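Local coordinates for protein 6-phosphogluconate dehydrogenase NAD-binding (Dyadobacter fermentans, PDB 4GBJ) that probably acts as an NAD(P)-dependent oxidoreductase of the 6-phosphogluconate and 3-hydroxyisobutyrate dehydrogenase type, at residues E232-R237 and N279-A284; E77-E82 and Q109-Y114. All coordinates share one frame; numbering follows the deposited sequence.

Interaction 1: E232-R237 and N279-A284; sequences EPVAFR and NLDWGA
D281, which forms an Asx turn in the loop 279-284, also anchors it through its second carboxylate oxygen to A235 and F236 in the loop that leads into helix 238-254 of the C-terminal helical domain. D281 OD2 accepts from G283 N (3.0 Å), the turn's own bond, while the other oxygen reaches across. D281 OD1 takes the backbone N-H groups of A235 (2.8 Å) and F236 (2.9 Å), the second bond straighter at 167° and nearly along the C-O axis. Aspartate suits this buried place because one short carboxylate satisfies three amides; with an alanine here, those three N-H groups would probably lose their acceptor, leaving the A235-F236 backbone less tied to the second loop. W282 N returns a bond to F236 O at 2.8 Å. F236, its CG opposite the backbone N (chi1 -163°), turns its ring edge onto the indole face of W282, a T-shaped pair whose planes meet at 82°; W282 also touches I181 and A182 of helix 169-197. Toward the exposed ends the contact is partly polar: a water joins poorly ordered E232 OE2 to N279 O, and the extended R237 lies alongside N279, its NH2 giving a 2.7 Å bond to N279 OD1 from above the carbonyl plane.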
# COMPACT_ATOMS: atom_id res chain seq x y z
N GLU B 232 5.88 -15.53 -12.92
CA GLU B 232 5.36 -16.32 -14.03
C GLU B 232 4.06 -17.01 -13.51
O GLU B 232 4.06 -17.44 -12.36
CB GLU B 232 6.41 -17.35 -14.50
CG GLU B 232 7.76 -16.70 -14.83
CD GLU B 232 8.90 -17.65 -15.07
OE1 GLU B 232 9.64 -17.95 -14.11
OE2 GLU B 232 9.11 -18.04 -16.25
N PRO B 233 2.92 -17.02 -14.22
CA PRO B 233 2.70 -16.50 -15.58
C PRO B 233 2.59 -14.99 -15.59
O PRO B 233 2.46 -14.33 -14.57
CB PRO B 233 1.38 -17.19 -15.99
CG PRO B 233 0.64 -17.33 -14.71
CD PRO B 233 1.70 -17.64 -13.68
N VAL B 234 2.66 -14.44 -16.78
CA VAL B 234 2.68 -13.01 -16.99
C VAL B 234 1.30 -12.45 -17.14
O VAL B 234 0.55 -12.92 -17.98
CB VAL B 234 3.55 -12.70 -18.23
CG1 VAL B 234 3.59 -11.21 -18.53
CG2 VAL B 234 4.95 -13.26 -18.04
N ALA B 235 0.97 -11.45 -16.32
CA ALA B 235 -0.27 -10.67 -16.37
C ALA B 235 -0.04 -9.37 -17.12
O ALA B 235 -0.88 -8.99 -17.92
CB ALA B 235 -0.78 -10.37 -14.96
N PHE B 236 1.13 -8.69 -16.88
CA PHE B 236 1.54 -7.46 -17.57
C PHE B 236 3.06 -7.58 -17.82
O PHE B 236 3.83 -7.74 -16.85
CB PHE B 236 1.16 -6.27 -16.66
CG PHE B 236 1.11 -4.90 -17.29
CD1 PHE B 236 0.23 -4.64 -18.34
CD2 PHE B 236 1.85 -3.84 -16.77
CE1 PHE B 236 0.16 -3.37 -18.91
CE2 PHE B 236 1.76 -2.56 -17.32
CZ PHE B 236 0.91 -2.34 -18.39
N ARG B 237 3.51 -7.56 -19.09
CA ARG B 237 4.93 -7.81 -19.40
C ARG B 237 5.84 -6.76 -18.81
O ARG B 237 5.48 -5.60 -18.77
CB ARG B 237 5.19 -7.98 -20.91
CG ARG B 237 6.31 -8.97 -21.15
CD ARG B 237 6.25 -9.61 -22.53
NE ARG B 237 7.58 -10.08 -22.93
CZ ARG B 237 8.56 -9.30 -23.40
NH1 ARG B 237 8.37 -8.01 -23.57
NH2 ARG B 237 9.74 -9.83 -23.72
N ASN B 279 10.83 -11.04 -19.92
CA ASN B 279 9.70 -11.94 -20.11
C ASN B 279 8.96 -12.23 -18.81
O ASN B 279 8.01 -13.00 -18.83
CB ASN B 279 10.16 -13.25 -20.76
CG ASN B 279 10.78 -12.98 -22.08
OD1 ASN B 279 10.20 -12.33 -22.92
ND2 ASN B 279 12.02 -13.39 -22.26
N LEU B 280 9.35 -11.63 -17.70
CA LEU B 280 8.64 -11.87 -16.46
C LEU B 280 7.48 -10.89 -16.32
O LEU B 280 7.41 -9.95 -17.07
CB LEU B 280 9.60 -11.71 -15.27
CG LEU B 280 10.83 -12.67 -15.28
CD1 LEU B 280 11.64 -12.48 -14.01
CD2 LEU B 280 10.42 -14.13 -15.38
N ASP B 281 6.60 -11.10 -15.33
CA ASP B 281 5.55 -10.16 -15.01
C ASP B 281 6.18 -8.86 -14.46
O ASP B 281 7.23 -8.91 -13.81
CB ASP B 281 4.61 -10.78 -13.97
CG ASP B 281 3.41 -9.95 -13.72
OD1 ASP B 281 2.56 -9.84 -14.66
OD2 ASP B 281 3.33 -9.32 -12.62
N TRP B 282 5.47 -7.75 -14.60
CA TRP B 282 5.95 -6.45 -14.12
C TRP B 282 6.15 -6.46 -12.60
O TRP B 282 6.97 -5.71 -12.13
CB TRP B 282 5.02 -5.32 -14.54
CG TRP B 282 3.80 -5.18 -13.70
CD1 TRP B 282 2.80 -6.09 -13.53
CD2 TRP B 282 3.35 -3.98 -13.06
NE1 TRP B 282 1.79 -5.56 -12.77
CE2 TRP B 282 2.10 -4.25 -12.48
CE3 TRP B 282 3.90 -2.69 -12.91
CZ2 TRP B 282 1.38 -3.29 -11.75
CZ3 TRP B 282 3.21 -1.76 -12.15
CH2 TRP B 282 1.98 -2.08 -11.55
N GLY B 283 5.48 -7.37 -11.87
CA GLY B 283 5.70 -7.57 -10.45
C GLY B 283 7.14 -7.89 -10.10
O GLY B 283 7.58 -7.67 -8.97
N ALA B 284 7.93 -8.42 -11.08
CA ALA B 284 9.33 -8.75 -10.86
C ALA B 284 10.18 -7.55 -10.56
O ALA B 284 11.33 -7.72 -10.22
CB ALA B 284 9.89 -9.51 -12.06
O HOH W 1 7.94 -15.94 -18.43

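Interaction 2: E77-E82 and Q109-Y114; sequences ELFSME and QVHEWY
W113 NE1 donates an almost straight bond (171°) to Q109 OE1 at 2.8 Å, one helical turn back, and the indole so fixed turns its edge to M81 of the other segment. M81 is a selenomethionine, with selenium in place of methionine's sulfur. Its SE lies 3.8 Å from W113 CZ3, close to the ring plane: a Met-aromatic contact made at the rim of the indole. V110 CA sits over the centre of one face of that indole. The long, flexible M81 chain passes its neighbours at a slant, with CG anti to the carbonyl carbon (chi1 -77°), bringing CG to 4.3 Å from V110 CG1 and SE to 4.1 Å from Y114 OH. Y114 leans across from the end of its helix, where CE2 comes within 3.7 Å of M81 O; its side chain also touches V84 and E85 of helix 81-87.

Deeper in, F79 and H111 meet obliquely, F79 CD1 lying 4.1 Å from H111 NE2. Both are aromatic groups gathered round H93: F79 stacks on its ring, and H111 NE2 is hydrogen-bonded to H93 ND1. As H111 ND1 is bonded to L107 O, both nitrogens of this buried imidazole are satisfied and its rotation is set. F79 sits at the centre of an inverse gamma turn, closed by a weak bond from S80 N to L78 O, and S80 then takes the N-cap position of helix 81-87, its OG making a weak hydrogen bond to L83 N. The chain thus bends sharply between two helices while pressing a phenyl ring inward. Helices 81-87 and 101-113 precede and follow strand 92-95, so the contact joins neighbouring helices of successive beta-alpha-beta crossovers in the Rossmann-type domain.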
# COMPACT_ATOMS: atom_id res chain seq x y z
N GLU B 77 -1.70 7.05 -33.83
CA GLU B 77 -1.64 6.48 -35.20
C GLU B 77 -3.05 6.24 -35.72
O GLU B 77 -3.33 6.41 -36.90
CB GLU B 77 -0.85 5.15 -35.19
CG GLU B 77 -1.05 4.19 -36.36
CD GLU B 77 -0.29 2.88 -36.24
OE1 GLU B 77 0.01 2.47 -35.09
OE2 GLU B 77 -0.04 2.24 -37.28
N LEU B 78 -3.93 5.79 -34.85
CA LEU B 78 -5.28 5.48 -35.25
C LEU B 78 -6.15 6.73 -35.34
O LEU B 78 -6.89 6.88 -36.29
CB LEU B 78 -5.88 4.52 -34.23
CG LEU B 78 -7.21 3.92 -34.62
CD1 LEU B 78 -7.10 3.21 -35.97
CD2 LEU B 78 -7.70 2.98 -33.55
N PHE B 79 -6.07 7.62 -34.35
CA PHE B 79 -6.89 8.80 -34.33
C PHE B 79 -6.26 9.97 -35.13
O PHE B 79 -5.98 11.06 -34.61
CB PHE B 79 -7.23 9.19 -32.88
CG PHE B 79 -8.31 8.25 -32.40
CD1 PHE B 79 -9.64 8.55 -32.61
CD2 PHE B 79 -8.00 6.98 -31.94
CE1 PHE B 79 -10.64 7.63 -32.29
CE2 PHE B 79 -9.02 6.05 -31.64
CZ PHE B 79 -10.32 6.38 -31.85
N SER B 80 -6.14 9.73 -36.43
CA SER B 80 -5.63 10.72 -37.38
C SER B 80 -6.67 11.79 -37.56
O SER B 80 -7.83 11.58 -37.22
CB SER B 80 -5.36 10.03 -38.71
OG SER B 80 -6.58 9.53 -39.24
N MSE B 81 -6.30 12.92 -38.15
CA MSE B 81 -7.25 14.01 -38.44
C MSE B 81 -8.45 13.55 -39.29
O MSE B 81 -9.56 14.03 -39.06
CB MSE B 81 -6.54 15.15 -39.18
CG MSE B 81 -5.68 16.02 -38.29
SE MSE B 81 -5.21 17.67 -39.35
CE MSE B 81 -4.49 16.96 -40.89
N GLU B 82 -8.23 12.67 -40.28
CA GLU B 82 -9.26 12.21 -41.20
C GLU B 82 -10.25 11.26 -40.50
O GLU B 82 -11.43 11.33 -40.79
CB GLU B 82 -8.68 11.57 -42.47
CG GLU B 82 -8.05 10.20 -42.27
CD GLU B 82 -6.93 9.88 -43.26
OE1 GLU B 82 -5.77 9.75 -42.81
OE2 GLU B 82 -7.22 9.82 -44.48
N GLN B 109 -8.00 18.16 -28.18
CA GLN B 109 -7.96 19.44 -28.91
C GLN B 109 -8.35 19.18 -30.40
O GLN B 109 -9.22 19.84 -30.93
CB GLN B 109 -6.57 20.11 -28.74
CG GLN B 109 -6.67 21.61 -28.41
CD GLN B 109 -7.24 22.44 -29.57
OE1 GLN B 109 -6.55 22.69 -30.58
NE2 GLN B 109 -8.47 22.94 -29.44
N VAL B 110 -7.79 18.13 -31.01
CA VAL B 110 -8.05 17.79 -32.41
C VAL B 110 -9.53 17.40 -32.60
O VAL B 110 -10.14 17.80 -33.59
CB VAL B 110 -7.10 16.69 -32.94
CG1 VAL B 110 -7.45 16.28 -34.39
CG2 VAL B 110 -5.64 17.14 -32.85
N HIS B 111 -10.12 16.70 -31.63
CA HIS B 111 -11.54 16.33 -31.70
C HIS B 111 -12.42 17.57 -31.75
O HIS B 111 -13.35 17.61 -32.53
CB HIS B 111 -11.94 15.42 -30.52
CG HIS B 111 -11.48 13.99 -30.65
ND1 HIS B 111 -10.13 13.66 -30.76
CD2 HIS B 111 -12.21 12.84 -30.62
CE1 HIS B 111 -10.09 12.34 -30.82
NE2 HIS B 111 -11.30 11.80 -30.70
N GLU B 112 -12.14 18.57 -30.92
CA GLU B 112 -12.91 19.84 -30.91
C GLU B 112 -12.82 20.63 -32.20
O GLU B 112 -13.70 21.46 -32.44
CB GLU B 112 -12.46 20.75 -29.75
CG GLU B 112 -12.78 20.20 -28.37
CD GLU B 112 -14.23 19.82 -28.06
OE1 GLU B 112 -14.44 19.01 -27.12
OE2 GLU B 112 -15.16 20.34 -28.73
N TRP B 113 -11.79 20.41 -33.05
CA TRP B 113 -11.71 21.09 -34.34
C TRP B 113 -12.88 20.72 -35.23
O TRP B 113 -13.32 21.54 -36.04
CB TRP B 113 -10.43 20.72 -35.10
CG TRP B 113 -9.12 21.01 -34.44
CD1 TRP B 113 -8.88 21.81 -33.36
CD2 TRP B 113 -7.85 20.63 -34.94
NE1 TRP B 113 -7.55 21.76 -33.03
CE2 TRP B 113 -6.88 21.09 -34.02
CE3 TRP B 113 -7.44 19.87 -36.05
CZ2 TRP B 113 -5.52 20.82 -34.18
CZ3 TRP B 113 -6.08 19.62 -36.21
CH2 TRP B 113 -5.14 20.08 -35.28
N TYR B 114 -13.32 19.45 -35.11
CA TYR B 114 -14.44 18.90 -35.90
C TYR B 114 -15.76 18.82 -35.12
O TYR B 114 -16.70 18.19 -35.61
CB TYR B 114 -14.02 17.49 -36.37
CG TYR B 114 -12.77 17.58 -37.21
CD1 TYR B 114 -12.78 18.25 -38.43
CD2 TYR B 114 -11.55 17.14 -36.72
CE1 TYR B 114 -11.61 18.48 -39.13
CE2 TYR B 114 -10.39 17.27 -37.47
CZ TYR B 114 -10.41 17.97 -38.66
OH TYR B 114 -9.28 18.16 -39.41

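How the interactions relate
The two contacts occupy different domains, on opposite sides of the chain's centre; their own centres are 34 Å apart and their nearest atoms about 17 Å. Interaction 1 is a surface contact between two irregular loops of the helical domain, so backbone amides and polar side chains, chiefly a buried aspartate, carry it, with an aromatic pair on the inner side. F236 there lies about 8 Å, side chain to side chain, from K174, the predicted active-site lysine. Interaction 2, partly buried and away from the annotated sites, joins helix ends whose backbones largely bond within themselves, leaving apolar and aromatic groups to meet across it. They share no secondary-structure element.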